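Local coordinates for water-soluble chlorophyll protein (Brassicaceae, PDB 5HPZ) that binds chlorophyll in a water-soluble tetramer built on the Kunitz-inhibitor beta-trefoil fold, and is probably related to plant protease inhibitors, at residues A[35-49]-A[148-160]. Residues are numbered along the deposited sequence; the frame is centred on the assembly and turned at random. Where two conformers were deposited one is given.
Sequences INILPFCPLGITQTL and PGPWLGAPQLIAT. With 68G (13'2-hydroxyl-Chlorophyll a), chain C.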
loop_
_atom_site.group_PDB
_atom_site.type_symbol
_atom_site.label_atom_id
_atom_site.label_comp_id
_atom_site.label_asym_id
_atom_site.label_seq_id
_atom_site.Cartn_x
_atom_site.Cartn_y
_atom_site.Cartn_z
ATOM N N ILE A 35 1.059 3.002 11.683
ATOM C CA ILE A 35 -0.146 2.894 12.536
ATOM C C ILE A 35 -1.277 3.754 12.053
ATOM O O ILE A 35 -2.395 3.574 12.459
ATOM C CB ILE A 35 0.168 3.137 14.022
ATOM C CG1 ILE A 35 0.770 4.519 14.323
ATOM C CG2 ILE A 35 1.102 2.024 14.536
ATOM C CD1 ILE A 35 0.887 4.747 15.832
ATOM N N ASN A 36 -0.998 4.643 11.128
ATOM C CA ASN A 36 -2.008 5.401 10.424
ATOM C C ASN A 36 -1.785 5.216 8.903
ATOM O O ASN A 36 -0.690 4.888 8.466
ATOM C CB ASN A 36 -1.908 6.875 10.842
ATOM C CG ASN A 36 -2.400 7.071 12.242
ATOM O OD1 ASN A 36 -3.528 6.791 12.505
ATOM N ND2 ASN A 36 -1.530 7.427 13.151
ATOM N N ILE A 37 -2.822 5.435 8.120
ATOM C CA ILE A 37 -2.741 5.263 6.672
ATOM C C ILE A 37 -2.186 6.469 5.956
ATOM O O ILE A 37 -1.178 6.409 5.268
ATOM C CB ILE A 37 -4.092 4.857 6.073
ATOM C CG1 ILE A 37 -4.530 3.516 6.710
ATOM C CG2 ILE A 37 -3.933 4.777 4.563
ATOM C CD1 ILE A 37 -5.901 3.030 6.322
ATOM N N LEU A 38 -2.826 7.595 6.095
ATOM C CA LEU A 38 -2.283 8.763 5.419
ATOM C C LEU A 38 -2.657 9.993 6.260
ATOM O O LEU A 38 -3.859 10.201 6.528
ATOM C CB LEU A 38 -2.893 8.842 4.043
ATOM C CG LEU A 38 -2.108 9.504 2.921
ATOM C CD1 LEU A 38 -0.833 8.746 2.635
ATOM C CD2 LEU A 38 -2.957 9.569 1.667
ATOM N N PRO A 39 -1.673 10.771 6.729
ATOM C CA PRO A 39 -0.234 10.490 6.606
ATOM C C PRO A 39 0.221 9.210 7.355
ATOM O O PRO A 39 -0.430 8.779 8.286
ATOM C CB PRO A 39 0.430 11.775 7.223
ATOM C CG PRO A 39 -0.641 12.306 8.140
ATOM C CD PRO A 39 -1.932 12.032 7.452
ATOM N N PHE A 40 1.275 8.540 6.882
ATOM C CA PHE A 40 1.746 7.304 7.563
ATOM C C PHE A 40 2.960 7.581 8.504
ATOM O O PHE A 40 3.445 6.656 9.186
ATOM C CB PHE A 40 2.029 6.162 6.562
ATOM C CG PHE A 40 2.828 6.601 5.378
ATOM C CD1 PHE A 40 4.176 6.965 5.530
ATOM C CD2 PHE A 40 2.244 6.683 4.120
ATOM C CE1 PHE A 40 4.905 7.426 4.454
ATOM C CE2 PHE A 40 2.983 7.114 3.027
ATOM C CZ PHE A 40 4.307 7.503 3.204
ATOM N N CYS A 41 3.417 8.835 8.535
ATOM C CA CYS A 41 4.453 9.303 9.448
ATOM C C CYS A 41 3.818 10.130 10.564
ATOM O O CYS A 41 2.900 10.858 10.297
ATOM C CB CYS A 41 5.369 10.229 8.691
ATOM S SG CYS A 41 6.182 9.450 7.300
ATOM N N PRO A 42 4.330 10.085 11.777
ATOM C CA PRO A 42 5.379 9.139 12.225
ATOM C C PRO A 42 4.891 7.711 12.333
ATOM O O PRO A 42 3.712 7.480 12.537
ATOM C CB PRO A 42 5.707 9.619 13.657
ATOM C CG PRO A 42 4.505 10.397 14.110
ATOM C CD PRO A 42 3.713 10.852 12.898
ATOM N N LEU A 43 5.803 6.780 12.111
ATOM C CA LEU A 43 5.586 5.374 12.232
ATOM C C LEU A 43 5.342 4.977 13.675
ATOM O O LEU A 43 5.827 5.650 14.641
ATOM C CB LEU A 43 6.824 4.628 11.766
ATOM C CG LEU A 43 7.161 4.826 10.298
ATOM C CD1 LEU A 43 8.461 4.110 10.040
ATOM C CD2 LEU A 43 6.058 4.258 9.375
ATOM N N GLY A 44 4.621 3.860 13.835
ATOM C CA GLY A 44 4.399 3.277 15.144
ATOM C C GLY A 44 5.358 2.146 15.323
ATOM O O GLY A 44 6.192 1.871 14.448
ATOM N N ILE A 45 5.208 1.448 16.442
ATOM C CA ILE A 45 5.981 0.301 16.766
ATOM C C ILE A 45 5.061 -0.873 17.105
ATOM O O ILE A 45 4.141 -0.735 17.910
ATOM C CB ILE A 45 6.918 0.576 17.954
ATOM C CG1 ILE A 45 7.713 1.854 17.709
ATOM C CG2 ILE A 45 7.807 -0.632 18.157
ATOM C CD1 ILE A 45 8.566 2.290 18.887
ATOM N N THR A 46 5.246 -1.997 16.419
ATOM C CA THR A 46 4.452 -3.197 16.691
ATOM C C THR A 46 5.329 -4.368 16.943
ATOM O O THR A 46 6.523 -4.354 16.590
ATOM C CB THR A 46 3.495 -3.614 15.554
ATOM O OG1 THR A 46 4.228 -3.917 14.335
ATOM C CG2 THR A 46 2.467 -2.557 15.333
ATOM N N GLN A 47 4.739 -5.388 17.556
ATOM C CA GLN A 47 5.402 -6.689 17.578
ATOM C C GLN A 47 4.999 -7.473 16.329
ATOM O O GLN A 47 3.850 -7.666 16.046
ATOM C CB GLN A 47 5.015 -7.461 18.847
ATOM C CG GLN A 47 5.628 -8.853 18.811
ATOM C CD GLN A 47 5.035 -9.854 19.767
ATOM O OE1 GLN A 47 3.984 -9.613 20.392
ATOM N NE2 GLN A 47 5.715 -11.027 19.884
ATOM N N THR A 48 5.952 -8.003 15.597
ATOM C CA THR A 48 5.569 -8.804 14.503
ATOM C C THR A 48 4.976 -10.157 15.000
ATOM O O THR A 48 5.346 -10.672 16.025
ATOM C CB THR A 48 6.720 -8.977 13.510
ATOM O OG1 THR A 48 6.231 -9.714 12.390
ATOM C CG2 THR A 48 7.824 -9.697 14.121
ATOM N N LEU A 49 4.020 -10.668 14.248
ATOM C CA LEU A 49 3.351 -11.938 14.509
ATOM C C LEU A 49 4.146 -13.109 13.989
ATOM O O LEU A 49 3.872 -14.262 14.309
ATOM C CB LEU A 49 1.987 -11.925 13.820
ATOM C CG LEU A 49 0.890 -11.050 14.426
ATOM C CD1 LEU A 49 -0.327 -11.052 13.520
ATOM C CD2 LEU A 49 0.557 -11.505 15.869
ATOM N N PRO A 148 -4.122 -4.483 20.704
ATOM C CA PRO A 148 -4.141 -5.038 19.352
ATOM C C PRO A 148 -4.088 -3.917 18.333
ATOM O O PRO A 148 -4.915 -3.014 18.397
ATOM C CB PRO A 148 -5.496 -5.790 19.291
ATOM C CG PRO A 148 -5.797 -6.134 20.721
ATOM C CD PRO A 148 -5.327 -4.894 21.466
ATOM N N GLY A 149 -3.149 -4.011 17.365
ATOM C CA GLY A 149 -2.928 -2.972 16.409
ATOM C C GLY A 149 -3.558 -3.293 15.076
ATOM O O GLY A 149 -4.252 -4.323 14.951
ATOM N N PRO A 150 -3.287 -2.440 14.062
ATOM C CA PRO A 150 -3.915 -2.513 12.757
ATOM C C PRO A 150 -3.412 -3.613 11.800
ATOM O O PRO A 150 -4.035 -3.823 10.773
ATOM C CB PRO A 150 -3.642 -1.107 12.162
ATOM C CG PRO A 150 -2.461 -0.631 12.867
ATOM C CD PRO A 150 -2.446 -1.244 14.213
ATOM N N TRP A 151 -2.306 -4.284 12.116
ATOM C CA TRP A 151 -1.788 -5.331 11.235
ATOM C C TRP A 151 -2.214 -6.683 11.756
ATOM O O TRP A 151 -1.500 -7.309 12.533
ATOM C CB TRP A 151 -0.230 -5.269 11.149
ATOM C CG TRP A 151 0.206 -4.021 10.508
ATOM C CD1 TRP A 151 0.525 -2.846 11.132
ATOM C CD2 TRP A 151 0.285 -3.765 9.100
ATOM N NE1 TRP A 151 0.793 -1.870 10.194
ATOM C CE2 TRP A 151 0.687 -2.421 8.943
ATOM C CE3 TRP A 151 0.102 -4.544 7.971
ATOM C CZ2 TRP A 151 0.860 -1.839 7.697
ATOM C CZ3 TRP A 151 0.268 -3.968 6.739
ATOM C CH2 TRP A 151 0.670 -2.624 6.609
ATOM N N LEU A 152 -3.354 -7.173 11.289
ATOM C CA LEU A 152 -3.869 -8.477 11.746
ATOM C C LEU A 152 -3.970 -8.572 13.272
ATOM O O LEU A 152 -3.782 -9.647 13.865
ATOM C CB LEU A 152 -2.984 -9.632 11.235
ATOM C CG LEU A 152 -2.756 -9.821 9.701
ATOM C CD1 LEU A 152 -1.887 -11.061 9.440
ATOM C CD2 LEU A 152 -4.025 -9.939 8.853
ATOM N N GLY A 153 -4.224 -7.442 13.925
ATOM C CA GLY A 153 -4.282 -7.407 15.391
ATOM C C GLY A 153 -2.945 -7.545 16.124
ATOM O O GLY A 153 -2.939 -7.666 17.326
ATOM N N ALA A 154 -1.813 -7.482 15.434
ATOM C CA ALA A 154 -0.472 -7.559 16.119
ATOM C C ALA A 154 -0.321 -6.513 17.210
ATOM O O ALA A 154 -0.836 -5.425 17.063
ATOM C CB ALA A 154 0.668 -7.383 15.132
ATOM N N PRO A 155 0.336 -6.858 18.310
ATOM C CA PRO A 155 0.383 -5.879 19.418
ATOM C C PRO A 155 1.092 -4.557 19.046
ATOM O O PRO A 155 2.201 -4.595 18.492
ATOM C CB PRO A 155 1.188 -6.595 20.465
ATOM C CG PRO A 155 0.891 -8.037 20.218
ATOM C CD PRO A 155 0.785 -8.197 18.739
ATOM N N GLN A 156 0.432 -3.437 19.289
ATOM C CA GLN A 156 1.009 -2.139 19.014
ATOM C C GLN A 156 1.408 -1.499 20.328
ATOM O O GLN A 156 0.626 -1.565 21.303
ATOM C CB GLN A 156 -0.026 -1.294 18.339
ATOM C CG GLN A 156 0.418 0.110 18.206
ATOM C CD GLN A 156 -0.669 1.017 17.749
ATOM O OE1 GLN A 156 -1.665 0.596 17.186
ATOM N NE2 GLN A 156 -0.473 2.296 17.992
ATOM N N LEU A 157 2.569 -0.832 20.359
ATOM C CA LEU A 157 3.046 -0.235 21.580
ATOM C C LEU A 157 2.348 1.019 21.855
ATOM O O LEU A 157 2.257 1.877 20.988
ATOM C CB LEU A 157 4.543 0.054 21.569
ATOM C CG LEU A 157 5.432 -1.084 22.030
ATOM C CD1 LEU A 157 5.299 -2.323 21.121
ATOM C CD2 LEU A 157 6.855 -0.616 22.100
ATOM N N ILE A 158 1.905 1.146 23.112
ATOM C CA ILE A 158 1.399 2.387 23.689
ATOM C C ILE A 158 1.982 2.645 25.077
ATOM O O ILE A 158 2.627 1.793 25.665
ATOM C CB ILE A 158 -0.108 2.322 23.847
ATOM C CG1 ILE A 158 -0.452 1.176 24.801
ATOM C CG2 ILE A 158 -0.765 2.218 22.470
ATOM C CD1 ILE A 158 -1.888 0.749 24.741
ATOM N N ALA A 159 1.810 3.852 25.594
ATOM C CA ALA A 159 2.079 4.139 26.992
ATOM C C ALA A 159 0.781 4.101 27.806
ATOM O O ALA A 159 -0.217 4.705 27.450
ATOM C CB ALA A 159 2.786 5.491 27.189
ATOM N N THR A 160 0.829 3.403 28.933
ATOM C CA THR A 160 -0.373 3.133 29.691
ATOM C C THR A 160 -0.007 2.999 31.159
ATOM O O THR A 160 1.107 2.597 31.499
ATOM C CB THR A 160 -1.003 1.811 29.220
ATOM O OG1 THR A 160 -2.237 1.597 29.887
ATOM C CG2 THR A 160 -0.119 0.625 29.512
HETATM C C1 68G C . 3.154 -9.372 9.424
HETATM C C2 68G C . 3.419 -9.721 7.954
HETATM C C3 68G C . 2.300 -9.557 7.022
HETATM C C4 68G C . 1.021 -9.125 7.663
HETATM C C5 68G C . 2.349 -9.924 5.537
HETATM C C6 68G C . 3.067 -8.903 4.712
HETATM C C7 68G C . 2.501 -7.528 4.824
HETATM C C8 68G C . 3.031 -6.792 3.611
HETATM C C9 68G C . 4.561 -6.554 3.645
HETATM C C10 68G C . 2.379 -5.434 3.576
HETATM C C11 68G C . 1.384 -5.491 2.492
HETATM C C12 68G C . 0.924 -4.041 2.416
HETATM C C13 68G C . -0.603 -4.098 2.376
HETATM C C14 68G C . -1.099 -4.965 1.187
HETATM C C15 68G C . -1.092 -2.638 2.275
HETATM C C16 68G C . -2.527 -2.512 2.779
HETATM C C17 68G C . -2.792 -1.022 2.635
HETATM C C18 68G C . -4.209 -0.832 3.055
HETATM C C19 68G C . -4.375 0.582 3.560
HETATM C C20 68G C . -5.065 -0.980 1.796
HETATM O O2A 68G C . 2.722 -7.986 9.646
HETATM C CGA 68G C . 3.130 -7.675 10.905
HETATM O O1A 68G C . 3.567 -8.486 11.737
HETATM C CBA 68G C . 3.089 -6.222 11.215
HETATM C CAA 68G C . 4.537 -5.685 10.968
HETATM C C2A 68G C . 4.936 -5.626 9.454
HETATM C C3A 68G C . 4.138 -4.573 8.803
HETATM C CMA 68G C . 3.831 -5.109 7.437
HETATM C C4A 68G C . 5.005 -3.404 8.633
HETATM C CHB 68G C . 4.671 -2.229 8.105
HETATM N NA 68G C . 6.208 -3.779 9.004
HETATM C C1A 68G C . 6.254 -5.061 9.393
HETATM C CHA 68G C . 7.416 -5.652 9.719
HETATM C CBD 68G C . 7.715 -7.024 10.030
HETATM C CGD 68G C . 7.287 -7.935 8.978
HETATM O O1D 68G C . 6.644 -8.984 9.221
HETATM O O2D 68G C . 7.601 -7.594 7.710
HETATM C CED 68G C . 7.130 -8.521 6.757
HETATM O O 68G C . 7.070 -7.519 11.142
HETATM C CAD 68G C . 9.139 -7.065 10.221
HETATM O OBD 68G C . 9.771 -8.101 10.584
HETATM C C3D 68G C . 9.645 -5.814 9.994
HETATM C C2D 68G C . 10.705 -4.962 9.922
HETATM C CMD 68G C . 12.008 -5.313 10.150
HETATM C C4D 68G C . 8.606 -5.033 9.697
HETATM N ND 68G C . 8.968 -3.791 9.425
HETATM C C1D 68G C . 10.304 -3.724 9.566
HETATM C CHD 68G C . 11.062 -2.577 9.361
HETATM C C4C 68G C . 10.713 -1.351 8.927
HETATM N NC 68G C . 9.411 -0.990 8.711
HETATM MG MG 68G C . 7.798 -2.236 8.901
HETATM C C3C 68G C . 11.453 -0.230 8.666
HETATM C CAC 68G C . 12.956 -0.089 8.762
HETATM C CBC 68G C . 13.477 -0.657 7.396
HETATM C C2C 68G C . 10.619 0.759 8.277
HETATM C CMC 68G C . 11.018 2.004 7.933
HETATM C C1C 68G C . 9.336 0.290 8.298
HETATM C CHC 68G C . 8.180 0.893 7.982
HETATM C C4B 68G C . 6.966 0.357 7.719
HETATM N NB 68G C . 6.565 -0.825 8.204
HETATM C C1B 68G C . 5.330 -1.092 7.778
HETATM C C2B 68G C . 4.949 -0.045 6.992
HETATM C CMB 68G C . 3.752 0.058 6.361
HETATM C C3B 68G C . 5.939 0.864 7.007
HETATM C CAB 68G C . 6.098 2.041 6.379
HETATM C CBB 68G C . 5.012 2.975 5.886
HETATM O O HOH W 1 2.806 2.402 18.307
#
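Thr46 and Gln156 face each other at the one true bridge between strands 44-47 and 155-160, where two segments 99 residues apart in the chain meet with a backbone hydrogen bond on each side of the pair. Leu157 N donates to Ile45 O at 2.9 Å, almost straight at 175°, and Gln47 N reaches Pro155 O at 2.8 Å. The same Pro155 carbonyl also takes a CA-H...O contact from Thr46 CA, 3.2 Å away. Past this point the strands splay apart: the N-to-C directions of the two short strands stand at 131°, well off antiparallel.

This crossing is the tight part. Beside it the Gln47 side chain crosses Pro155 obliquely, OE1 at the CG corner of the ring, 3.5 Å from CG; its NE2 is held by Ser25 and Gly28. The first torsion of Gln156 (171°) swings CG to the far side from the backbone N, and the extended chain carries the amide out to Ile35. These two side chains cross at about a right angle, with NE2 3.5 Å from CD1. A water links the Ile45 end, accepting from Gln156 NE2 and Ile45 N and donating to Leu157 O.

The more open side is the type I' turn from Trp151 to Ala154, with Gly153 exposed and Leu49 and Leu152 partly so. Ala154 CB still presses on Gln47 O at 3.3 Å and on Leu49 CG, while Leu49 CD1 rests on CB and O of Leu152.

One face of the Trp151 indole lies against the chlorophyll, C3A over its centre, and NE1 is tied to Ala34 O. Backbone bonds and apolar packing thus join the strands together, and the same segments present Trp151 and a weak Leu49 N-H, directed at O1A, to the pigment.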